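Local structure of protein-glutamine gamma-glutamyltransferase 2 (Pagrus major, 1G0D) at residues T290-D301 with S327-S337; H416-S424 with D435-E444. The protein probably catalyses calcium-dependent bond formation between peptide-bound glutamine and primary amines, cross-linking proteins through peptide-bound lysine or attaching small amines. All coordinates share one frame; numbering follows the deposited sequence.

In the fold
Contact 1 is the buried pairing of strands 290-298 and 329-339 in the catalytic core, and it carries the active-site residue His332. Contact 2, nearer the surface, joins a loop to a segment with a short, weakly bonded helical turn. The regular strand ladder of contact 1, reinforced by aromatic packing and a salt bridge, contrasts with the single cross-segment backbone hydrogen bond of contact 2, where one isoleucine supplies most of the apolar packing. The two meet directly: residues 420-424 run along the outer edge of strand 290-298, and Tyr440 OH reaches Trp334 and Glu336. One sulfate touches both, through Arg291 in contact 1 and, weakly, His439 in contact 2.

Contact 1: residues T290-D301 with S327-S337; sequences TRPITNFASAHD and SSWNFHCWVES. With SO4 (sulfate ion), chain B.
Antiparallel backbone hydrogen bonds join Arg291 to Glu336, Ile293 to Trp334 and Asn295 to His332; beyond a corner in both strands, Ser298 pairs with Trp329. Charge reinforces the first pair. The extended Arg291 side chain lies alongside Glu336, and its guanidinium edge grips OE1 of Glu336 through NE (2.9 Å) and NH2 (2.8 Å), although the two planar groups are turned 57° apart. NH1 of Arg291 also binds O4 of a sulfate, probably from the crystallisation liquor, at 3.1 Å. With an alanine here, the buried Glu336 carboxylate would probably lose its countercharge and the sulfate one of its donors.

Aromatic contacts follow. CG1 of Ile293 lies over the five-membered ring of Trp334, whose CG sits between backbone N and carbonyl carbon (chi1 60°), turning the indole back across the neighbouring strand. The edge of His300 meets the face of the six-membered ring of Trp329 in a T-shaped pair, centroids 4.7 Å apart and planes at 66°.

His332 bonds Asp355 and lies against Cys272, completing the catalytic triad, while Phe331 stacks on Tyr515. Helix 272-286 packs against the face bearing Thr290, Pro292 and Cys333; helix 387-395 covers Asn295, His332 and Trp334, and strand 350-355 continues the sheet.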
loop_
_atom_site.group_PDB
_atom_site.type_symbol
_atom_site.label_atom_id
_atom_site.label_comp_id
_atom_site.label_asym_id
_atom_site.label_seq_id
_atom_site.Cartn_x
_atom_site.Cartn_y
_atom_site.Cartn_z
ATOM N N THR A 290 -0.246 2.055 10.077
ATOM C CA THR A 290 -0.137 2.340 8.627
ATOM C C THR A 290 -1.428 2.150 7.796
ATOM O O THR A 290 -2.248 1.261 8.060
ATOM C CB THR A 290 1.017 1.423 8.043
ATOM O OG1 THR A 290 2.232 1.681 8.758
ATOM C CG2 THR A 290 1.250 1.640 6.558
ATOM N N ARG A 291 -1.629 2.990 6.797
ATOM C CA ARG A 291 -2.791 2.811 5.925
ATOM C C ARG A 291 -2.467 3.194 4.490
ATOM O O ARG A 291 -1.859 4.239 4.231
ATOM C CB ARG A 291 -3.964 3.654 6.372
ATOM C CG ARG A 291 -3.605 5.073 6.699
ATOM C CD ARG A 291 -4.842 5.854 7.025
ATOM N NE ARG A 291 -4.527 7.257 7.199
ATOM C CZ ARG A 291 -5.367 8.156 7.685
ATOM N NH1 ARG A 291 -6.592 7.795 8.056
ATOM N NH2 ARG A 291 -4.978 9.419 7.787
ATOM N N PRO A 292 -2.827 2.337 3.531
ATOM C CA PRO A 292 -2.548 2.662 2.131
ATOM C C PRO A 292 -3.408 3.798 1.638
ATOM O O PRO A 292 -4.640 3.710 1.731
ATOM C CB PRO A 292 -2.880 1.373 1.388
ATOM C CG PRO A 292 -2.853 0.337 2.446
ATOM C CD PRO A 292 -3.418 1.000 3.649
ATOM N N ILE A 293 -2.781 4.870 1.139
ATOM C CA ILE A 293 -3.583 5.955 0.588
ATOM C C ILE A 293 -3.434 6.021 -0.946
ATOM O O ILE A 293 -2.355 5.751 -1.472
ATOM C CB ILE A 293 -3.297 7.341 1.236
ATOM C CG1 ILE A 293 -2.261 8.026 0.468
ATOM C CG2 ILE A 293 -2.970 7.288 2.714
ATOM C CD1 ILE A 293 -2.906 9.250 0.002
ATOM N N THR A 294 -4.533 6.326 -1.651
ATOM C CA THR A 294 -4.538 6.417 -3.124
ATOM C C THR A 294 -4.811 7.835 -3.614
ATOM O O THR A 294 -5.717 8.500 -3.137
ATOM C CB THR A 294 -5.610 5.493 -3.743
ATOM O OG1 THR A 294 -5.344 4.143 -3.376
ATOM C CG2 THR A 294 -5.549 5.524 -5.207
ATOM N N ASN A 295 -4.042 8.294 -4.591
ATOM C CA ASN A 295 -4.198 9.640 -5.126
ATOM C C ASN A 295 -4.744 9.551 -6.521
ATOM O O ASN A 295 -4.202 8.796 -7.326
ATOM C CB ASN A 295 -2.835 10.291 -5.191
ATOM C CG ASN A 295 -2.904 11.737 -5.559
ATOM O OD1 ASN A 295 -3.891 12.409 -5.265
ATOM N ND2 ASN A 295 -1.853 12.241 -6.209
ATOM N N PHE A 296 -5.802 10.274 -6.844
ATOM C CA PHE A 296 -6.295 10.199 -8.219
ATOM C C PHE A 296 -5.761 11.423 -8.978
ATOM O O PHE A 296 -5.685 12.509 -8.421
ATOM C CB PHE A 296 -7.814 10.096 -8.220
ATOM C CG PHE A 296 -8.314 8.744 -7.729
ATOM C CD1 PHE A 296 -8.370 7.648 -8.590
ATOM C CD2 PHE A 296 -8.715 8.567 -6.406
ATOM C CE1 PHE A 296 -8.812 6.385 -8.144
ATOM C CE2 PHE A 296 -9.163 7.297 -5.947
ATOM C CZ PHE A 296 -9.209 6.213 -6.823
ATOM N N ALA A 297 -5.365 11.238 -10.240
ATOM C CA ALA A 297 -4.752 12.312 -11.032
ATOM C C ALA A 297 -3.428 12.628 -10.295
ATOM O O ALA A 297 -3.238 13.681 -9.672
ATOM C CB ALA A 297 -5.682 13.551 -11.100
ATOM N N SER A 298 -2.515 11.667 -10.367
ATOM C CA SER A 298 -1.235 11.769 -9.704
ATOM C C SER A 298 -0.104 12.383 -10.481
ATOM O O SER A 298 0.322 11.839 -11.472
ATOM C CB SER A 298 -0.795 10.390 -9.283
ATOM O OG SER A 298 -0.766 10.324 -7.877
ATOM N N ALA A 299 0.417 13.502 -10.017
ATOM C CA ALA A 299 1.552 14.110 -10.700
ATOM C C ALA A 299 2.877 13.410 -10.354
ATOM O O ALA A 299 3.871 14.051 -9.985
ATOM C CB ALA A 299 1.638 15.562 -10.356
ATOM N N HIS A 300 2.904 12.092 -10.503
ATOM C CA HIS A 300 4.126 11.336 -10.220
ATOM C C HIS A 300 5.248 11.599 -11.225
ATOM O O HIS A 300 6.423 11.722 -10.872
ATOM C CB HIS A 300 3.837 9.851 -10.241
ATOM C CG HIS A 300 4.974 9.039 -9.736
ATOM N ND1 HIS A 300 5.446 9.152 -8.443
ATOM C CD2 HIS A 300 5.752 8.114 -10.343
ATOM C CE1 HIS A 300 6.467 8.329 -8.278
ATOM N NE2 HIS A 300 6.674 7.689 -9.415
ATOM N N ASP A 301 4.831 11.618 -12.488
ATOM C CA ASP A 301 5.630 11.819 -13.709
ATOM C C ASP A 301 6.516 13.057 -13.771
ATOM O O ASP A 301 7.582 13.050 -14.376
ATOM C CB ASP A 301 4.657 11.938 -14.862
ATOM C CG ASP A 301 3.520 12.940 -14.552
ATOM O OD1 ASP A 301 2.556 12.533 -13.873
ATOM O OD2 ASP A 301 3.583 14.130 -14.970
ATOM N N SER A 327 1.044 12.549 -19.383
ATOM C CA SER A 327 0.824 13.250 -18.137
ATOM C C SER A 327 0.474 12.390 -16.921
ATOM O O SER A 327 0.872 11.211 -16.800
ATOM C CB SER A 327 -0.261 14.300 -18.329
ATOM O OG SER A 327 0.145 15.514 -17.751
ATOM N N SER A 328 -0.274 13.027 -16.022
ATOM C CA SER A 328 -0.685 12.454 -14.756
ATOM C C SER A 328 -1.274 11.080 -14.803
ATOM O O SER A 328 -2.080 10.766 -15.676
ATOM C CB SER A 328 -1.673 13.394 -14.074
ATOM O OG SER A 328 -1.131 14.711 -13.975
ATOM N N TRP A 329 -0.870 10.267 -13.833
ATOM C CA TRP A 329 -1.348 8.897 -13.701
ATOM C C TRP A 329 -2.834 8.868 -13.349
ATOM O O TRP A 329 -3.338 9.818 -12.740
ATOM C CB TRP A 329 -0.562 8.209 -12.592
ATOM C CG TRP A 329 0.877 7.997 -12.904
ATOM C CD1 TRP A 329 1.648 8.696 -13.802
ATOM C CD2 TRP A 329 1.738 7.003 -12.313
ATOM N NE1 TRP A 329 2.939 8.192 -13.801
ATOM C CE2 TRP A 329 3.016 7.158 -12.898
ATOM C CE3 TRP A 329 1.552 5.998 -11.349
ATOM C CZ2 TRP A 329 4.104 6.334 -12.537
ATOM C CZ3 TRP A 329 2.637 5.183 -10.995
ATOM C CH2 TRP A 329 3.887 5.359 -11.584
ATOM N N ASN A 330 -3.540 7.789 -13.701
ATOM C CA ASN A 330 -4.971 7.707 -13.375
ATOM C C ASN A 330 -5.131 7.715 -11.840
ATOM O O ASN A 330 -6.113 8.243 -11.289
ATOM C CB ASN A 330 -5.593 6.438 -13.955
ATOM C CG ASN A 330 -5.883 6.542 -15.446
ATOM O OD1 ASN A 330 -5.528 7.531 -16.105
ATOM N ND2 ASN A 330 -6.522 5.512 -15.988
ATOM N N PHE A 331 -4.159 7.113 -11.159
ATOM C CA PHE A 331 -4.122 7.075 -9.696
ATOM C C PHE A 331 -2.746 6.597 -9.321
ATOM O O PHE A 331 -1.994 6.111 -10.151
ATOM C CB PHE A 331 -5.206 6.144 -9.094
ATOM C CG PHE A 331 -4.897 4.671 -9.213
ATOM C CD1 PHE A 331 -5.403 3.914 -10.278
ATOM C CD2 PHE A 331 -4.072 4.046 -8.295
ATOM C CE1 PHE A 331 -5.081 2.555 -10.430
ATOM C CE2 PHE A 331 -3.740 2.675 -8.436
ATOM C CZ PHE A 331 -4.246 1.931 -9.507
ATOM N N HIS A 332 -2.396 6.777 -8.071
ATOM C CA HIS A 332 -1.109 6.332 -7.599
ATOM C C HIS A 332 -1.260 6.141 -6.118
ATOM O O HIS A 332 -1.858 6.974 -5.440
ATOM C CB HIS A 332 -0.031 7.372 -7.859
ATOM C CG HIS A 332 1.274 7.042 -7.206
ATOM N ND1 HIS A 332 1.847 5.790 -7.294
ATOM C CD2 HIS A 332 2.140 7.808 -6.494
ATOM C CE1 HIS A 332 3.016 5.797 -6.667
ATOM N NE2 HIS A 332 3.217 7.009 -6.177
ATOM N N CYS A 333 -0.688 5.059 -5.621
ATOM C CA CYS A 333 -0.758 4.706 -4.229
ATOM C C CYS A 333 0.545 4.821 -3.424
ATOM O O CYS A 333 1.651 4.642 -3.940
ATOM C CB CYS A 333 -1.236 3.264 -4.117
ATOM S SG CYS A 333 -2.754 2.867 -4.920
ATOM N N TRP A 334 0.395 5.130 -2.145
ATOM C CA TRP A 334 1.512 5.159 -1.221
ATOM C C TRP A 334 0.967 4.764 0.160
ATOM O O TRP A 334 -0.142 4.253 0.303
ATOM C CB TRP A 334 2.250 6.518 -1.193
ATOM C CG TRP A 334 1.448 7.708 -0.804
ATOM C CD1 TRP A 334 1.155 8.124 0.464
ATOM C CD2 TRP A 334 0.850 8.677 -1.690
ATOM N NE1 TRP A 334 0.409 9.290 0.423
ATOM C CE2 TRP A 334 0.209 9.644 -0.885
ATOM C CE3 TRP A 334 0.796 8.813 -3.083
ATOM C CZ2 TRP A 334 -0.474 10.732 -1.429
ATOM C CZ3 TRP A 334 0.109 9.905 -3.624
ATOM C CH2 TRP A 334 -0.516 10.847 -2.792
ATOM N N VAL A 335 1.736 5.022 1.187
ATOM C CA VAL A 335 1.320 4.620 2.500
ATOM C C VAL A 335 1.558 5.751 3.486
ATOM O O VAL A 335 2.448 6.556 3.292
ATOM C CB VAL A 335 2.119 3.348 2.798
ATOM C CG1 VAL A 335 3.012 3.481 3.999
ATOM C CG2 VAL A 335 1.197 2.227 2.842
ATOM N N GLU A 336 0.718 5.851 4.511
ATOM C CA GLU A 336 0.866 6.869 5.557
ATOM C C GLU A 336 1.197 6.101 6.845
ATOM O O GLU A 336 0.508 5.125 7.155
ATOM C CB GLU A 336 -0.451 7.607 5.751
ATOM C CG GLU A 336 -0.427 9.081 5.409
ATOM C CD GLU A 336 -1.813 9.663 5.368
ATOM O OE1 GLU A 336 -2.671 9.277 6.190
ATOM O OE2 GLU A 336 -2.070 10.508 4.502
ATOM N N SER A 337 2.241 6.497 7.576
ATOM C CA SER A 337 2.585 5.817 8.838
ATOM C C SER A 337 2.535 6.819 9.986
ATOM O O SER A 337 2.999 7.932 9.854
ATOM C CB SER A 337 3.994 5.210 8.799
ATOM O OG SER A 337 4.047 4.032 8.019
HETATM S S SO4 B . -7.108 10.769 10.641
HETATM O O1 SO4 B . -6.166 11.666 10.166
HETATM O O2 SO4 B . -6.459 9.897 11.544
HETATM O O3 SO4 B . -7.933 11.589 11.407
HETATM O O4 SO4 B . -7.842 10.198 9.545
HETATM O O HOH W 1 2.643 16.233 -16.898
#

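Contact 2: residues H416-S424 with D435-E444; sequences HASVGKNIS and DVTLHYKYPE. With SO4 (sulfate ion), chain B.
Thr437 holds CG2 anti to its backbone N and OG1 beside that N (chi1 -40°), which presents both branches to Ile423, and the two side chains cross at about a right angle. CG1 of Ile423 rests 3.4 Å from CG2 of Thr437, while CG2 of Ile423 lies 3.8 Å from CE1 of Tyr440 and also touches CG1 of Val436. Ile423 thus fills the angle between the start of the helical turn and the tyrosine ring.

The backbone adds one hydrogen bond, from Val436 N to Ile423 O (2.8 Å), beside the antiparallel pairing of Ser424 with Asp435. Asp435 places its carboxyl CG anti to its own backbone N (chi1 -174°), and OD1 accepts from Thr437 N at 2.9 Å and from Thr437 OG1. The bond to the backbone N forms an Asx turn, which leads into the short, weakly bonded helix 437-440. Two grips on one oxygen fix the carboxylate and also orient the threonine hydroxyl.

Further along, CE of Lys441 lies 3.6 Å from Gly420 O. The ammonium group of Lys441 bonds Val394 O and Asn395 OD1, the latter residue a calcium ligand by similarity. Glu444, likewise a predicted calcium ligand, comes near Ser418 and lies close to Glu449 of helix 447-456. Tyr440 OH is hydrogen-bonded to Trp334 NE1, and Ile423 itself packs on Ile293 and Asn295 of strand 290-298.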
loop_
_atom_site.group_PDB
_atom_site.type_symbol
_atom_site.label_atom_id
_atom_site.label_comp_id
_atom_site.label_asym_id
_atom_site.label_seq_id
_atom_site.Cartn_x
_atom_site.Cartn_y
_atom_site.Cartn_z
ATOM N N HIS A 416 -11.477 19.707 -16.065
ATOM C CA HIS A 416 -11.284 18.322 -15.616
ATOM C C HIS A 416 -10.128 18.559 -14.649
ATOM O O HIS A 416 -10.031 17.978 -13.578
ATOM C CB HIS A 416 -10.817 17.417 -16.775
ATOM C CG HIS A 416 -10.296 16.081 -16.336
ATOM N ND1 HIS A 416 -9.004 15.662 -16.586
ATOM C CD2 HIS A 416 -10.893 15.062 -15.674
ATOM C CE1 HIS A 416 -8.830 14.448 -16.095
ATOM N NE2 HIS A 416 -9.963 14.060 -15.537
ATOM N N ALA A 417 -9.256 19.448 -15.097
ATOM C CA ALA A 417 -8.080 19.918 -14.389
ATOM C C ALA A 417 -7.566 19.131 -13.185
ATOM O O ALA A 417 -7.691 17.911 -13.115
ATOM C CB ALA A 417 -8.325 21.354 -13.986
ATOM N N SER A 418 -6.928 19.883 -12.281
ATOM C CA SER A 418 -6.360 19.448 -10.990
ATOM C C SER A 418 -5.803 18.045 -10.742
ATOM O O SER A 418 -6.336 17.043 -11.223
ATOM C CB SER A 418 -7.375 19.765 -9.864
ATOM O OG SER A 418 -7.168 18.967 -8.697
ATOM N N VAL A 419 -4.724 18.010 -9.963
ATOM C CA VAL A 419 -4.085 16.760 -9.572
ATOM C C VAL A 419 -4.518 16.544 -8.146
ATOM O O VAL A 419 -5.063 17.463 -7.534
ATOM C CB VAL A 419 -2.564 16.855 -9.529
ATOM C CG1 VAL A 419 -1.965 16.147 -10.689
ATOM C CG2 VAL A 419 -2.150 18.286 -9.494
ATOM N N GLY A 420 -4.233 15.353 -7.611
ATOM C CA GLY A 420 -4.589 15.035 -6.235
ATOM C C GLY A 420 -6.069 15.202 -6.027
ATOM O O GLY A 420 -6.534 16.039 -5.231
ATOM N N LYS A 421 -6.826 14.363 -6.715
ATOM C CA LYS A 421 -8.244 14.512 -6.660
ATOM C C LYS A 421 -9.005 13.910 -5.513
ATOM O O LYS A 421 -9.564 14.653 -4.720
ATOM C CB LYS A 421 -8.857 14.080 -7.982
ATOM C CG LYS A 421 -9.787 15.127 -8.559
ATOM C CD LYS A 421 -9.080 16.011 -9.573
ATOM C CE LYS A 421 -9.002 15.323 -10.919
ATOM N NZ LYS A 421 -8.777 16.293 -12.009
ATOM N N ASN A 422 -9.077 12.603 -5.378
ATOM C CA ASN A 422 -9.888 12.152 -4.263
ATOM C C ASN A 422 -9.074 11.259 -3.390
ATOM O O ASN A 422 -9.370 10.091 -3.239
ATOM C CB ASN A 422 -11.137 11.422 -4.776
ATOM C CG ASN A 422 -12.184 12.384 -5.390
ATOM O OD1 ASN A 422 -12.452 13.448 -4.850
ATOM N ND2 ASN A 422 -12.771 11.998 -6.526
ATOM N N ILE A 423 -8.017 11.821 -2.839
ATOM C CA ILE A 423 -7.140 11.062 -1.972
ATOM C C ILE A 423 -8.049 10.197 -1.095
ATOM O O ILE A 423 -8.922 10.693 -0.405
ATOM C CB ILE A 423 -6.292 12.034 -1.159
ATOM C CG1 ILE A 423 -6.191 13.351 -1.940
ATOM C CG2 ILE A 423 -4.938 11.443 -0.880
ATOM C CD1 ILE A 423 -4.788 13.771 -2.292
ATOM N N SER A 424 -7.847 8.889 -1.151
ATOM C CA SER A 424 -8.694 7.952 -0.441
ATOM C C SER A 424 -7.929 6.966 0.407
ATOM O O SER A 424 -6.797 6.613 0.087
ATOM C CB SER A 424 -9.499 7.153 -1.462
ATOM O OG SER A 424 -10.429 7.974 -2.140
ATOM N N ASP A 435 -12.607 10.055 2.147
ATOM C CA ASP A 435 -11.873 11.054 1.381
ATOM C C ASP A 435 -10.971 11.862 2.309
ATOM O O ASP A 435 -11.413 12.656 3.114
ATOM C CB ASP A 435 -12.821 11.960 0.612
ATOM C CG ASP A 435 -12.086 12.910 -0.304
ATOM O OD1 ASP A 435 -11.168 13.596 0.191
ATOM O OD2 ASP A 435 -12.410 12.973 -1.509
ATOM N N VAL A 436 -9.686 11.665 2.136
ATOM C CA VAL A 436 -8.667 12.247 2.970
ATOM C C VAL A 436 -7.964 13.466 2.317
ATOM O O VAL A 436 -6.988 14.001 2.824
ATOM C CB VAL A 436 -7.747 11.028 3.337
ATOM C CG1 VAL A 436 -6.430 11.150 2.793
ATOM C CG2 VAL A 436 -7.740 10.822 4.786
ATOM N N THR A 437 -8.533 13.968 1.225
ATOM C CA THR A 437 -7.916 15.076 0.486
ATOM C C THR A 437 -7.570 16.293 1.310
ATOM O O THR A 437 -6.446 16.804 1.271
ATOM C CB THR A 437 -8.797 15.518 -0.736
ATOM O OG1 THR A 437 -9.353 14.361 -1.384
ATOM C CG2 THR A 437 -7.957 16.284 -1.766
ATOM N N LEU A 438 -8.524 16.777 2.081
ATOM C CA LEU A 438 -8.231 17.950 2.875
ATOM C C LEU A 438 -7.045 17.813 3.871
ATOM O O LEU A 438 -6.559 18.816 4.358
ATOM C CB LEU A 438 -9.503 18.394 3.580
ATOM C CG LEU A 438 -9.268 19.714 4.295
ATOM C CD1 LEU A 438 -9.196 20.840 3.310
ATOM C CD2 LEU A 438 -10.387 19.955 5.251
ATOM N N HIS A 439 -6.580 16.597 4.184
ATOM C CA HIS A 439 -5.432 16.431 5.100
ATOM C C HIS A 439 -4.218 16.903 4.310
ATOM O O HIS A 439 -3.177 17.274 4.869
ATOM C CB HIS A 439 -5.093 14.969 5.404
ATOM C CG HIS A 439 -6.132 14.205 6.146
ATOM N ND1 HIS A 439 -7.322 14.755 6.569
ATOM C CD2 HIS A 439 -6.149 12.909 6.549
ATOM C CE1 HIS A 439 -8.037 13.831 7.196
ATOM N NE2 HIS A 439 -7.346 12.705 7.203
ATOM N N TYR A 440 -4.340 16.777 2.991
ATOM C CA TYR A 440 -3.256 17.124 2.093
ATOM C C TYR A 440 -3.329 18.494 1.547
ATOM O O TYR A 440 -2.299 19.130 1.396
ATOM C CB TYR A 440 -3.176 16.153 0.926
ATOM C CG TYR A 440 -2.596 14.836 1.343
ATOM C CD1 TYR A 440 -3.418 13.777 1.724
ATOM C CD2 TYR A 440 -1.223 14.642 1.348
ATOM C CE1 TYR A 440 -2.885 12.559 2.091
ATOM C CE2 TYR A 440 -0.671 13.426 1.715
ATOM C CZ TYR A 440 -1.506 12.386 2.083
ATOM O OH TYR A 440 -0.950 11.169 2.400
ATOM N N LYS A 441 -4.527 18.982 1.250
ATOM C CA LYS A 441 -4.560 20.315 0.694
ATOM C C LYS A 441 -5.762 21.177 0.992
ATOM O O LYS A 441 -6.865 20.689 1.155
ATOM C CB LYS A 441 -4.346 20.241 -0.823
ATOM C CG LYS A 441 -4.984 19.059 -1.516
ATOM C CD LYS A 441 -4.218 18.751 -2.762
ATOM C CE LYS A 441 -5.050 19.034 -3.999
ATOM N NZ LYS A 441 -4.244 19.834 -4.974
ATOM N N TYR A 442 -5.529 22.479 1.043
ATOM C CA TYR A 442 -6.580 23.412 1.316
ATOM C C TYR A 442 -7.475 23.379 0.117
ATOM O O TYR A 442 -7.014 23.122 -0.975
ATOM C CB TYR A 442 -5.976 24.760 1.512
ATOM C CG TYR A 442 -5.406 24.861 2.886
ATOM C CD1 TYR A 442 -6.250 24.941 3.986
ATOM C CD2 TYR A 442 -4.037 24.933 3.095
ATOM C CE1 TYR A 442 -5.753 25.097 5.254
ATOM C CE2 TYR A 442 -3.530 25.091 4.362
ATOM C CZ TYR A 442 -4.400 25.177 5.445
ATOM O OH TYR A 442 -3.919 25.334 6.730
ATOM N N PRO A 443 -8.775 23.641 0.297
ATOM C CA PRO A 443 -9.701 23.604 -0.833
ATOM C C PRO A 443 -9.256 24.510 -1.943
ATOM O O PRO A 443 -8.680 25.563 -1.705
ATOM C CB PRO A 443 -11.038 24.018 -0.233
ATOM C CG PRO A 443 -10.713 24.588 1.100
ATOM C CD PRO A 443 -9.432 24.021 1.555
ATOM N N GLU A 444 -9.519 24.068 -3.162
ATOM C CA GLU A 444 -9.146 24.775 -4.366
ATOM C C GLU A 444 -9.665 26.200 -4.409
ATOM O O GLU A 444 -10.858 26.429 -4.254
ATOM C CB GLU A 444 -9.704 24.011 -5.525
ATOM C CG GLU A 444 -9.054 24.288 -6.815
ATOM C CD GLU A 444 -9.800 23.557 -7.882
ATOM O OE1 GLU A 444 -9.867 22.309 -7.771
ATOM O OE2 GLU A 444 -10.339 24.212 -8.804
HETATM S S SO4 B . -7.108 10.769 10.641
HETATM O O1 SO4 B . -6.166 11.666 10.166
HETATM O O2 SO4 B . -6.459 9.897 11.544
HETATM O O3 SO4 B . -7.933 11.589 11.407
HETATM O O4 SO4 B . -7.842 10.198 9.545
#